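Local coordinates for protein monothiol glutaredoxin-S14, chloroplastic (Arabidopsis thaliana, PDB 3IPZ) that forms a [2Fe-2S]-bridged homodimer, may donate iron-sulfur clusters to recipient proteins and may regulate CAX cation transporters, at residues K25-R28 with D29-M32; V39-I42 with L43-L46; M60-Q63 with G64-Y68; L77-G81 with E82-G86; I89-E92 with A93-T96. One frame throughout, in Å; residues are numbered along the deposited sequence.

Contact 1 of 5, residues K25-R28 with D29-M32; sequences KGTR and DFPM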
loop_
_atom_site.group_PDB
_atom_site.type_symbol
_atom_site.label_atom_id
_atom_site.label_comp_id
_atom_site.label_asym_id
_atom_site.label_seq_id
_atom_site.Cartn_x
_atom_site.Cartn_y
_atom_site.Cartn_z
ATOM N N LYS A 25 -1.721 4.658 -7.998
ATOM C CA LYS A 25 -2.377 5.326 -9.107
ATOM C C LYS A 25 -1.820 4.596 -10.318
ATOM O O LYS A 25 -0.648 4.759 -10.681
ATOM C CB LYS A 25 -2.005 6.808 -9.129
ATOM C CG LYS A 25 -2.589 7.564 -7.947
ATOM C CD LYS A 25 -2.337 9.043 -8.030
ATOM C CE LYS A 25 -3.042 9.757 -6.896
ATOM N NZ LYS A 25 -2.747 11.223 -6.902
ATOM N N GLY A 26 -2.652 3.751 -10.916
ATOM C CA GLY A 26 -2.201 2.993 -12.060
ATOM C C GLY A 26 -1.918 1.555 -11.688
ATOM O O GLY A 26 -2.466 1.029 -10.716
ATOM N N THR A 27 -1.033 0.929 -12.455
ATOM C CA THR A 27 -0.674 -0.464 -12.260
ATOM C C THR A 27 0.844 -0.553 -12.167
ATOM O O THR A 27 1.546 0.385 -12.548
ATOM C CB THR A 27 -1.181 -1.310 -13.458
ATOM O OG1 THR A 27 -1.112 -2.700 -13.130
ATOM C CG2 THR A 27 -0.318 -1.061 -14.680
ATOM N N ARG A 28 1.358 -1.678 -11.683
ATOM C CA ARG A 28 2.801 -1.822 -11.535
ATOM C C ARG A 28 3.565 -1.658 -12.833
ATOM O O ARG A 28 4.686 -1.155 -12.838
ATOM C CB ARG A 28 3.158 -3.170 -10.902
ATOM C CG ARG A 28 3.607 -4.241 -11.880
ATOM C CD ARG A 28 4.038 -5.475 -11.121
ATOM N NE ARG A 28 3.008 -5.868 -10.167
ATOM C CZ ARG A 28 3.231 -6.639 -9.107
ATOM N NH1 ARG A 28 4.456 -7.105 -8.864
ATOM N NH2 ARG A 28 2.231 -6.932 -8.282
ATOM N N ASP A 29 2.971 -2.089 -13.936
ATOM C CA ASP A 29 3.637 -1.965 -15.230
ATOM C C ASP A 29 3.372 -0.598 -15.845
ATOM O O ASP A 29 4.131 -0.144 -16.695
ATOM C CB ASP A 29 3.145 -3.050 -16.189
ATOM C CG ASP A 29 3.527 -4.437 -15.738
ATOM O OD1 ASP A 29 2.722 -5.365 -15.959
ATOM O OD2 ASP A 29 4.633 -4.601 -15.173
ATOM N N PHE A 30 2.289 0.046 -15.413
ATOM C CA PHE A 30 1.915 1.359 -15.935
ATOM C C PHE A 30 1.543 2.352 -14.841
ATOM O O PHE A 30 0.369 2.696 -14.664
ATOM C CB PHE A 30 0.747 1.231 -16.922
ATOM C CG PHE A 30 1.021 0.288 -18.052
ATOM C CD1 PHE A 30 0.552 -1.024 -18.009
ATOM C CD2 PHE A 30 1.824 0.685 -19.121
ATOM C CE1 PHE A 30 0.887 -1.929 -19.011
ATOM C CE2 PHE A 30 2.165 -0.210 -20.127
ATOM C CZ PHE A 30 1.697 -1.522 -20.072
ATOM N N PRO A 31 2.542 2.816 -14.080
ATOM C CA PRO A 31 2.286 3.785 -13.005
ATOM C C PRO A 31 1.846 5.141 -13.580
ATOM O O PRO A 31 2.500 5.702 -14.450
ATOM C CB PRO A 31 3.628 3.850 -12.269
ATOM C CG PRO A 31 4.628 3.497 -13.340
ATOM C CD PRO A 31 3.945 2.371 -14.078
ATOM N N MET A 32 0.729 5.653 -13.089
ATOM C CA MET A 32 0.176 6.917 -13.560
ATOM C C MET A 32 0.788 8.118 -12.858
ATOM O O MET A 32 0.556 9.267 -13.242
ATOM C CB MET A 32 -1.335 6.931 -13.316
ATOM C CG MET A 32 -2.071 5.788 -13.980
ATOM S SD MET A 32 -2.148 6.001 -15.756
ATOM C CE MET A 32 -3.509 7.137 -15.833
HETATM O O HOH W 1 0.798 -4.113 -14.356
#
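The Phe30 ring meets Thr27 at its edge: methyl CG2 of Thr27 lies near the ring plane, 3.4 Å from CD1 of Phe30, and the two side chains run alongside each other. The other flat groups, the Arg28 guanidinium and the Asp29 carboxylate, are turned 58° against each other and do not pair, Arg28 NE being 5.4 Å from Asp29 OD2. Arg28 NH2 instead bonds to Phe50 O and forms a salt bridge with Asp52, and the guanidinium makes a cation-pi contact with Phe50. In Thr27, chi1 of -166° carries OG1 away from the backbone N and onto a water 2.7 Å off; that water accepts from Asp29 N and donates weakly to Asp29 OD1. Asp52 also binds the hydroxyl. This loop joins strand 20-24 to helix 34-45 of the glutaredoxin fold, directly ahead of Cys33, which opens the CGFS motif. The chain folds back on itself here: Thr27 N bonds to Phe30 O at 3.2 Å, and Met32 N to Lys25 O at 2.9 Å. Gly26, with no side chain, lets Met32 CG close to 3.4 Å from its CA. The Lys25 side chain leads away from the bend and touches Cys33, consistent with the glutathione-binding role inferred from relatives.

Contact 2 of 5, residues V39-I42 with L43-L46; sequences VVQI and LKNL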
loop_
_atom_site.group_PDB
_atom_site.type_symbol
_atom_site.label_atom_id
_atom_site.label_comp_id
_atom_site.label_asym_id
_atom_site.label_seq_id
_atom_site.Cartn_x
_atom_site.Cartn_y
_atom_site.Cartn_z
ATOM N N VAL A 39 7.516 3.858 -5.287
ATOM C CA VAL A 39 7.264 2.735 -4.392
ATOM C C VAL A 39 7.368 1.400 -5.141
ATOM O O VAL A 39 7.981 0.454 -4.638
ATOM C CB VAL A 39 5.885 2.873 -3.684
ATOM C CG1 VAL A 39 5.632 1.684 -2.780
ATOM C CG2 VAL A 39 5.863 4.144 -2.842
ATOM N N VAL A 40 6.793 1.318 -6.339
ATOM C CA VAL A 40 6.877 0.088 -7.115
ATOM C C VAL A 40 8.351 -0.267 -7.336
ATOM O O VAL A 40 8.772 -1.413 -7.104
ATOM C CB VAL A 40 6.180 0.220 -8.503
ATOM C CG1 VAL A 40 6.604 -0.931 -9.412
ATOM C CG2 VAL A 40 4.656 0.206 -8.339
ATOM N N GLN A 41 9.138 0.709 -7.783
ATOM C CA GLN A 41 10.559 0.452 -8.017
ATOM C C GLN A 41 11.256 0.007 -6.730
ATOM O O GLN A 41 12.118 -0.873 -6.759
ATOM C CB GLN A 41 11.251 1.689 -8.602
ATOM C CG GLN A 41 10.727 2.114 -9.980
ATOM C CD GLN A 41 10.488 0.930 -10.923
ATOM O OE1 GLN A 41 11.388 0.126 -11.179
ATOM N NE2 GLN A 41 9.266 0.827 -11.446
ATOM N N ILE A 42 10.882 0.610 -5.604
ATOM C CA ILE A 42 11.467 0.223 -4.323
ATOM C C ILE A 42 11.165 -1.265 -4.135
ATOM O O ILE A 42 12.064 -2.067 -3.881
ATOM C CB ILE A 42 10.824 0.971 -3.110
ATOM C CG1 ILE A 42 11.057 2.470 -3.195
ATOM C CG2 ILE A 42 11.400 0.456 -1.817
ATOM C CD1 ILE A 42 12.529 2.969 -3.268
ATOM N N LEU A 43 9.887 -1.620 -4.261
ATOM C CA LEU A 43 9.449 -3.001 -4.073
ATOM C C LEU A 43 10.058 -3.981 -5.065
ATOM O O LEU A 43 10.318 -5.131 -4.718
ATOM C CB LEU A 43 7.918 -3.097 -4.121
ATOM C CG LEU A 43 7.150 -2.374 -3.010
ATOM C CD1 LEU A 43 5.673 -2.586 -3.214
ATOM C CD2 LEU A 43 7.576 -2.887 -1.636
ATOM N N LYS A 44 10.274 -3.541 -6.299
ATOM C CA LYS A 44 10.885 -4.418 -7.291
ATOM C C LYS A 44 12.371 -4.619 -6.958
ATOM O O LYS A 44 12.913 -5.708 -7.142
ATOM C CB LYS A 44 10.729 -3.841 -8.701
ATOM C CG LYS A 44 9.316 -3.956 -9.277
ATOM C CD LYS A 44 9.280 -3.600 -10.764
ATOM C CE LYS A 44 7.886 -3.794 -11.356
ATOM N NZ LYS A 44 7.839 -3.568 -12.830
ATOM N N ASN A 45 13.013 -3.566 -6.456
ATOM C CA ASN A 45 14.418 -3.607 -6.074
ATOM C C ASN A 45 14.665 -4.671 -4.995
ATOM O O ASN A 45 15.640 -5.432 -5.060
ATOM C CB ASN A 45 14.840 -2.234 -5.539
ATOM C CG ASN A 45 16.255 -2.230 -4.965
ATOM O OD1 ASN A 45 17.232 -2.056 -5.694
ATOM N ND2 ASN A 45 16.368 -2.432 -3.653
ATOM N N LEU A 46 13.770 -4.722 -4.010
ATOM C CA LEU A 46 13.887 -5.662 -2.894
ATOM C C LEU A 46 13.437 -7.079 -3.207
ATOM O O LEU A 46 13.569 -7.971 -2.370
ATOM C CB LEU A 46 13.098 -5.153 -1.684
ATOM C CG LEU A 46 13.431 -3.743 -1.179
ATOM C CD1 LEU A 46 12.581 -3.436 0.039
ATOM C CD2 LEU A 46 14.907 -3.636 -0.832
#
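Val40 and Lys44 lie alongside each other one helical turn apart, with CG1 of Val40 3.7 Å from CE of Lys44. The lysine chain is extended beyond CG, and its aliphatic part runs past the valine; chi1 of Val40, 165°, swings CG1 to the carbonyl side, where it meets those methylenes. Two looser apolar pairs repeat the same spacing: Val39 CG1 sits 4.3 Å from Leu43 CD1, and Ile42 CG2 4.5 Å from Leu46 CD1. Behind these side chains the backbone sets the spacing through four successive i to i+4 hydrogen bonds, Leu43 N to Val39 O, Lys44 N to Val40 O, Asn45 N to Gln41 O and, the longest at 3.2 Å, Leu46 N to Ile42 O. Farther out the helix has two characters. Gln41, Lys44 and Asn45 are on its exposed side, where Gln41 NE2 bonds to Asn37 OD1 and Lys44 touches Asp29; Asn45, though exposed, also borders Phe94. The inward side is apolar: Val39 and Val40 pack on Leu22 of strand 20-24, Leu43 on Phe50, and Ile42 and Leu46 on Phe94 and Leu99. This amphipathic helix, which begins within the CGFS motif just after Cys33, is the connection of a beta-alpha-beta crossover, strand 20-24, helix 34-45, strand 51-54, its apolar side on the sheet of the thioredoxin-like fold.

Contact 3 of 5, residues M60-Q63 with G64-Y68; sequences MLRQ and GLKEY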
loop_
_atom_site.group_PDB
_atom_site.type_symbol
_atom_site.label_atom_id
_atom_site.label_comp_id
_atom_site.label_asym_id
_atom_site.label_seq_id
_atom_site.Cartn_x
_atom_site.Cartn_y
_atom_site.Cartn_z
ATOM N N MET A 60 -15.187 4.852 -4.345
ATOM C CA MET A 60 -15.580 4.459 -2.998
ATOM C C MET A 60 -14.383 3.857 -2.261
ATOM O O MET A 60 -14.131 4.176 -1.095
ATOM C CB MET A 60 -16.729 3.447 -3.046
ATOM C CG MET A 60 -17.357 3.175 -1.685
ATOM S SD MET A 60 -18.756 2.032 -1.744
ATOM C CE MET A 60 -20.010 3.092 -2.506
ATOM N N LEU A 61 -13.638 2.995 -2.950
ATOM C CA LEU A 61 -12.481 2.357 -2.338
ATOM C C LEU A 61 -11.426 3.404 -1.981
ATOM O O LEU A 61 -10.881 3.392 -0.873
ATOM C CB LEU A 61 -11.898 1.303 -3.279
ATOM C CG LEU A 61 -10.562 0.701 -2.840
ATOM C CD1 LEU A 61 -10.734 -0.026 -1.523
ATOM C CD2 LEU A 61 -10.053 -0.242 -3.904
ATOM N N ARG A 62 -11.168 4.312 -2.920
ATOM C CA ARG A 62 -10.192 5.386 -2.746
ATOM C C ARG A 62 -10.518 6.224 -1.526
ATOM O O ARG A 62 -9.681 6.392 -0.631
ATOM C CB ARG A 62 -10.180 6.292 -3.979
ATOM C CG ARG A 62 -8.967 7.209 -4.087
ATOM C CD ARG A 62 -9.071 8.114 -5.308
ATOM N NE ARG A 62 -9.941 9.267 -5.073
ATOM C CZ ARG A 62 -9.567 10.387 -4.449
ATOM N NH1 ARG A 62 -8.327 10.528 -3.988
ATOM N NH2 ARG A 62 -10.442 11.369 -4.272
ATOM N N GLN A 63 -11.737 6.754 -1.494
ATOM C CA GLN A 63 -12.168 7.582 -0.380
ATOM C C GLN A 63 -12.220 6.807 0.937
ATOM O O GLN A 63 -11.966 7.371 2.003
ATOM C CB GLN A 63 -13.517 8.237 -0.706
ATOM C CG GLN A 63 -13.385 9.382 -1.736
ATOM C CD GLN A 63 -14.725 9.983 -2.151
ATOM O OE1 GLN A 63 -15.507 10.425 -1.308
ATOM N NE2 GLN A 63 -14.990 10.005 -3.458
ATOM N N GLY A 64 -12.527 5.515 0.866
ATOM C CA GLY A 64 -12.565 4.705 2.072
ATOM C C GLY A 64 -11.164 4.474 2.633
ATOM O O GLY A 64 -10.946 4.523 3.848
ATOM N N LEU A 65 -10.200 4.230 1.751
ATOM C CA LEU A 65 -8.830 3.999 2.187
ATOM C C LEU A 65 -8.212 5.249 2.821
ATOM O O LEU A 65 -7.458 5.152 3.786
ATOM C CB LEU A 65 -7.988 3.500 1.008
ATOM C CG LEU A 65 -8.143 1.997 0.738
ATOM C CD1 LEU A 65 -7.608 1.634 -0.639
ATOM C CD2 LEU A 65 -7.419 1.227 1.814
ATOM N N LYS A 66 -8.534 6.422 2.289
ATOM C CA LYS A 66 -8.013 7.655 2.858
ATOM C C LYS A 66 -8.412 7.728 4.334
ATOM O O LYS A 66 -7.634 8.159 5.180
ATOM C CB LYS A 66 -8.572 8.876 2.116
ATOM C CG LYS A 66 -7.985 9.106 0.735
ATOM C CD LYS A 66 -8.673 10.263 -0.002
ATOM C CE LYS A 66 -8.513 11.595 0.749
ATOM N NZ LYS A 66 -8.977 12.787 -0.030
ATOM N N GLU A 67 -9.625 7.293 4.645
ATOM C CA GLU A 67 -10.097 7.340 6.018
ATOM C C GLU A 67 -9.554 6.180 6.832
ATOM O O GLU A 67 -9.151 6.361 7.973
ATOM C CB GLU A 67 -11.623 7.326 6.067
ATOM C CG GLU A 67 -12.168 7.648 7.451
ATOM C CD GLU A 67 -13.686 7.663 7.498
ATOM O OE1 GLU A 67 -14.294 8.361 6.655
ATOM O OE2 GLU A 67 -14.267 6.985 8.379
ATOM N N TYR A 68 -9.554 4.988 6.246
ATOM C CA TYR A 68 -9.051 3.789 6.915
ATOM C C TYR A 68 -7.572 3.933 7.308
ATOM O O TYR A 68 -7.188 3.600 8.424
ATOM C CB TYR A 68 -9.208 2.577 5.990
ATOM C CG TYR A 68 -8.879 1.243 6.622
ATOM C CD1 TYR A 68 -9.773 0.620 7.486
ATOM C CD2 TYR A 68 -7.677 0.596 6.342
ATOM C CE1 TYR A 68 -9.478 -0.624 8.054
ATOM C CE2 TYR A 68 -7.373 -0.640 6.902
ATOM C CZ TYR A 68 -8.277 -1.246 7.756
ATOM O OH TYR A 68 -7.986 -2.479 8.307
#
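Leu61 and Leu65 form the tight side of this helical turn: their CD1 atoms are 3.6 Å apart, and the two side chains point the same way. In Leu61, CG stands opposite the backbone N (chi1 172°), which brings its end forward along the helix to the later leucine. Leu65 is buried, with Ile55, Phe74 and Gln76 around it, while Leu61 touches Leu11 of helix 5-15. The backbone between them is regular, with Gly64 N bonded to Met60 O at 2.9 Å and Leu65 N to Leu61 O at 2.8 Å. Both segments belong to helix 59-69 of the glutaredoxin fold, which packs on helix 5-15 and on strand 76-79; Tyr68 extends that apolar side onto Leu11, Val15 and Tyr78. The polar side is looser. Arg62 and Lys66 run alongside each other, yet the nearest side-chain approach is 4.0 Å, from Arg62 NH1 to Lys66 CD. Bends at chi3 in both chains leave the charged ends close but not touching, NH1 of Arg62 being 4.6 Å from NZ of Lys66. Both probably belong to the glutathione site, where two neighbouring cations would suit the carboxylates of the tripeptide. Glu59 takes Arg62 NE in a salt bridge and also accepts from NE2 of Gln63, an exposed side chain.

Contact 4 of 5, residues L77-G81 with E82-G86; sequences LYIGG and EFFGG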
loop_
_atom_site.group_PDB
_atom_site.type_symbol
_atom_site.label_atom_id
_atom_site.label_comp_id
_atom_site.label_asym_id
_atom_site.label_seq_id
_atom_site.Cartn_x
_atom_site.Cartn_y
_atom_site.Cartn_z
ATOM N N LEU A 77 1.065 1.987 1.313
ATOM C CA LEU A 77 1.624 0.647 1.411
ATOM C C LEU A 77 1.218 -0.080 2.674
ATOM O O LEU A 77 1.302 0.459 3.773
ATOM C CB LEU A 77 3.154 0.709 1.346
ATOM C CG LEU A 77 3.959 -0.600 1.405
ATOM C CD1 LEU A 77 3.653 -1.466 0.178
ATOM C CD2 LEU A 77 5.451 -0.272 1.455
ATOM N N TYR A 78 0.759 -1.312 2.506
ATOM C CA TYR A 78 0.378 -2.146 3.635
ATOM C C TYR A 78 1.313 -3.364 3.695
ATOM O O TYR A 78 1.677 -3.942 2.658
ATOM C CB TYR A 78 -1.078 -2.614 3.501
ATOM C CG TYR A 78 -2.094 -1.612 4.007
ATOM C CD1 TYR A 78 -2.485 -0.515 3.225
ATOM C CD2 TYR A 78 -2.655 -1.755 5.282
ATOM C CE1 TYR A 78 -3.421 0.421 3.711
ATOM C CE2 TYR A 78 -3.577 -0.838 5.773
ATOM C CZ TYR A 78 -3.957 0.248 4.988
ATOM O OH TYR A 78 -4.850 1.160 5.508
ATOM N N ILE A 79 1.707 -3.739 4.910
ATOM C CA ILE A 79 2.583 -4.885 5.118
ATOM C C ILE A 79 2.069 -5.627 6.335
ATOM O O ILE A 79 1.899 -5.025 7.399
ATOM C CB ILE A 79 4.043 -4.454 5.382
ATOM C CG1 ILE A 79 4.577 -3.653 4.200
ATOM C CG2 ILE A 79 4.918 -5.673 5.592
ATOM C CD1 ILE A 79 5.838 -2.839 4.488
ATOM N N GLY A 80 1.820 -6.930 6.176
ATOM C CA GLY A 80 1.312 -7.724 7.280
ATOM C C GLY A 80 -0.067 -7.254 7.708
ATOM O O GLY A 80 -0.480 -7.467 8.851
ATOM N N GLY A 81 -0.783 -6.604 6.793
ATOM C CA GLY A 81 -2.122 -6.130 7.098
ATOM C C GLY A 81 -2.184 -4.843 7.899
ATOM O O GLY A 81 -3.262 -4.450 8.353
ATOM N N GLU A 82 -1.040 -4.189 8.089
ATOM C CA GLU A 82 -0.991 -2.928 8.830
ATOM C C GLU A 82 -0.502 -1.844 7.894
ATOM O O GLU A 82 0.404 -2.079 7.097
ATOM C CB GLU A 82 -0.040 -3.026 10.028
ATOM C CG GLU A 82 -0.442 -4.083 11.055
ATOM C CD GLU A 82 -1.746 -3.744 11.772
ATOM O OE1 GLU A 82 -2.324 -4.649 12.423
ATOM O OE2 GLU A 82 -2.190 -2.576 11.693
ATOM N N PHE A 83 -1.109 -0.662 7.975
ATOM C CA PHE A 83 -0.708 0.447 7.123
ATOM C C PHE A 83 0.731 0.857 7.469
ATOM O O PHE A 83 1.033 1.210 8.608
ATOM C CB PHE A 83 -1.666 1.624 7.317
ATOM C CG PHE A 83 -1.238 2.875 6.614
ATOM C CD1 PHE A 83 -1.069 2.891 5.234
ATOM C CD2 PHE A 83 -0.976 4.038 7.338
ATOM C CE1 PHE A 83 -0.634 4.059 4.572
ATOM C CE2 PHE A 83 -0.543 5.202 6.690
ATOM C CZ PHE A 83 -0.373 5.207 5.300
ATOM N N PHE A 84 1.618 0.801 6.482
ATOM C CA PHE A 84 3.008 1.166 6.713
ATOM C C PHE A 84 3.253 2.650 6.471
ATOM O O PHE A 84 3.896 3.306 7.277
ATOM C CB PHE A 84 3.940 0.345 5.823
ATOM C CG PHE A 84 5.383 0.529 6.152
ATOM C CD1 PHE A 84 5.931 -0.077 7.287
ATOM C CD2 PHE A 84 6.188 1.347 5.364
ATOM C CE1 PHE A 84 7.252 0.131 7.636
ATOM C CE2 PHE A 84 7.521 1.564 5.704
ATOM C CZ PHE A 84 8.056 0.958 6.841
ATOM N N GLY A 85 2.752 3.183 5.360
ATOM C CA GLY A 85 2.943 4.599 5.100
ATOM C C GLY A 85 2.771 4.998 3.653
ATOM O O GLY A 85 2.552 4.140 2.788
ATOM N N GLY A 86 2.852 6.305 3.393
ATOM C CA GLY A 86 2.729 6.797 2.034
ATOM C C GLY A 86 4.107 6.827 1.395
ATOM O O GLY A 86 5.032 6.171 1.876
#
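Strands 76-79 and 82-85 make a beta hairpin closed by a type I' turn from Ile79 to Glu82, whose middle residues Gly80 and Gly81 have positive phi. The turn is pinned by Glu82 N to Ile79 O (3.1 Å) and Ile79 N to Glu82 O (3.0 Å). Leu77 O takes a short bond from Phe84 N at 2.7 Å and a weak one from Gly85 N, while Leu77 N bonds to Gly85 O: a classic beta bulge, with Phe84 and Gly85 both opposite Leu77. Tyr78 and Phe83 are a non-hydrogen-bonded pair with side chains on one face. Phe83 CA sits over the tyrosine ring, 3.7 Å from its centroid in a CH-pi contact, and the two aromatic planes incline at 53°. Ile79 CD1 likewise lies over a face of the Phe84 ring, 4.2 Å from its centroid. CG1 anti to the carbonyl carbon (chi1 -59°) and an extended chi2 carry CD1 there. On the Tyr78 face is helix 59-69, with Tyr68 against the hydroxyl end of Tyr78 and Ser69 OG bonded to Tyr78 OH. Ile79 and Phe84 touch helix 98-108, Leu77 and Phe84 helix 87-96, and Tyr78 continues the sheet through backbone bonds to Val21.

Contact 5 of 5, residues I89-E92 with A93-T96; sequences ITLE and AFKT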
loop_
_atom_site.group_PDB
_atom_site.type_symbol
_atom_site.label_atom_id
_atom_site.label_comp_id
_atom_site.label_asym_id
_atom_site.label_seq_id
_atom_site.Cartn_x
_atom_site.Cartn_y
_atom_site.Cartn_z
ATOM N N ILE A 89 7.334 8.228 3.737
ATOM C CA ILE A 89 7.687 7.288 4.778
ATOM C C ILE A 89 8.265 5.974 4.228
ATOM O O ILE A 89 9.167 5.389 4.833
ATOM C CB ILE A 89 6.468 7.038 5.688
ATOM C CG1 ILE A 89 6.310 8.246 6.613
ATOM C CG2 ILE A 89 6.629 5.748 6.487
ATOM C CD1 ILE A 89 4.967 8.332 7.336
ATOM N N THR A 90 7.770 5.531 3.073
ATOM C CA THR A 90 8.259 4.298 2.457
ATOM C C THR A 90 9.668 4.491 1.903
ATOM O O THR A 90 10.511 3.595 1.986
ATOM C CB THR A 90 7.346 3.824 1.296
ATOM O OG1 THR A 90 6.018 3.604 1.783
ATOM C CG2 THR A 90 7.884 2.523 0.698
ATOM N N LEU A 91 9.920 5.668 1.340
ATOM C CA LEU A 91 11.225 5.977 0.773
ATOM C C LEU A 91 12.261 6.024 1.890
ATOM O O LEU A 91 13.354 5.471 1.767
ATOM C CB LEU A 91 11.182 7.330 0.064
ATOM C CG LEU A 91 12.081 7.546 -1.160
ATOM C CD1 LEU A 91 12.480 9.012 -1.193
ATOM C CD2 LEU A 91 13.332 6.681 -1.106
ATOM N N GLU A 92 11.906 6.687 2.986
ATOM C CA GLU A 92 12.808 6.813 4.121
ATOM C C GLU A 92 13.112 5.460 4.764
ATOM O O GLU A 92 14.263 5.155 5.060
ATOM C CB GLU A 92 12.198 7.763 5.157
ATOM C CG GLU A 92 13.010 7.937 6.433
ATOM C CD GLU A 92 14.333 8.654 6.219
ATOM O OE1 GLU A 92 14.523 9.276 5.150
ATOM O OE2 GLU A 92 15.177 8.604 7.139
ATOM N N ALA A 93 12.080 4.654 4.983
ATOM C CA ALA A 93 12.262 3.348 5.592
ATOM C C ALA A 93 13.096 2.476 4.664
ATOM O O ALA A 93 13.698 1.492 5.091
ATOM C CB ALA A 93 10.923 2.701 5.856
ATOM N N PHE A 94 13.115 2.839 3.385
ATOM C CA PHE A 94 13.900 2.104 2.408
ATOM C C PHE A 94 15.382 2.444 2.602
ATOM O O PHE A 94 16.219 1.552 2.719
ATOM C CB PHE A 94 13.468 2.472 0.992
ATOM C CG PHE A 94 14.339 1.878 -0.071
ATOM C CD1 PHE A 94 14.489 0.500 -0.174
ATOM C CD2 PHE A 94 15.013 2.694 -0.971
ATOM C CE1 PHE A 94 15.301 -0.059 -1.164
ATOM C CE2 PHE A 94 15.831 2.146 -1.966
ATOM C CZ PHE A 94 15.973 0.767 -2.061
ATOM N N LYS A 95 15.691 3.738 2.629
ATOM C CA LYS A 95 17.061 4.213 2.830
ATOM C C LYS A 95 17.595 3.727 4.174
ATOM O O LYS A 95 18.765 3.387 4.326
ATOM C CB LYS A 95 17.099 5.741 2.836
ATOM C CG LYS A 95 16.672 6.407 1.543
ATOM C CD LYS A 95 16.696 7.922 1.715
ATOM C CE LYS A 95 16.185 8.653 0.479
ATOM N NZ LYS A 95 16.011 10.113 0.754
ATOM N N THR A 96 16.703 3.696 5.143
ATOM C CA THR A 96 17.012 3.303 6.500
ATOM C C THR A 96 17.186 1.803 6.736
ATOM O O THR A 96 17.930 1.391 7.633
ATOM C CB THR A 96 15.908 3.861 7.401
ATOM O OG1 THR A 96 16.432 4.951 8.166
ATOM C CG2 THR A 96 15.320 2.804 8.281
HETATM O O HOH W 2 13.127 10.381 2.587
#
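Ala93 opens residues 93-96, its N bonded to Ile89 O at 3.0 Å and its methyl resting 3.4 Å from that same oxygen. Phe94 N is shared weakly by two acceptors, Thr90 O and Leu91 O, each 3.1 Å away. The Phe94 ring leads away from residues 89-92, CG being opposite the backbone N (chi1 173°); its CB lies close to Leu91 O, and CD2 is 4.3 Å from Leu91 CD2. Lys95 returns to the regular pattern through its N and Leu91 O. Its extended chain crosses Leu91 at a slant, with CE 3.8 Å from Leu91 CD2, and ends near Glu92 without a direct salt bridge, NZ being 4.7 Å from OE1. A water to one side bridges them, donating to Glu92 OE1 at 3.1 Å and accepting weakly from Lys95 NZ. Thr96 closes the helix with a 2.8 Å bond from its N to Glu92 O. Gly86 N-caps helix 87-96, its O bonded to Thr90 OG1; Cys87 and Asp88, the first helical residues, probably bind glutathione, as in relatives. The helix directly follows hairpin strand 82-85; Phe94 reaches Ile42 and Asn45 on helix 34-45, and Ala93 and Phe94 lie against Leu99 of helix 98-108.

How the contacts relate
Contacts 2, 4 and 5 join in one apolar region: Ile42 CD1 is 3.4 Å from Phe94 CD2, Phe84 CZ is 3.5 Å from Ala93 CB, and Leu43 CD1 is 4.1 Å from Leu77 CD1. Contact 3 reaches this group through Tyr68 and Tyr78 of contact 4, but its centre is about 24 Å from those of contacts 2 and 5, across the chain's centre. Contact 1 touches contact 2, where Asp29 OD2 is 4.1 Å from Lys44 NZ. Contacts 1 and 3 do not touch, their nearest atoms being about 6 Å apart, yet both supply inferred glutathione-binding residues: Lys25 beside Cys33 and Phe74, Arg62 also beside Phe74, and Lys66.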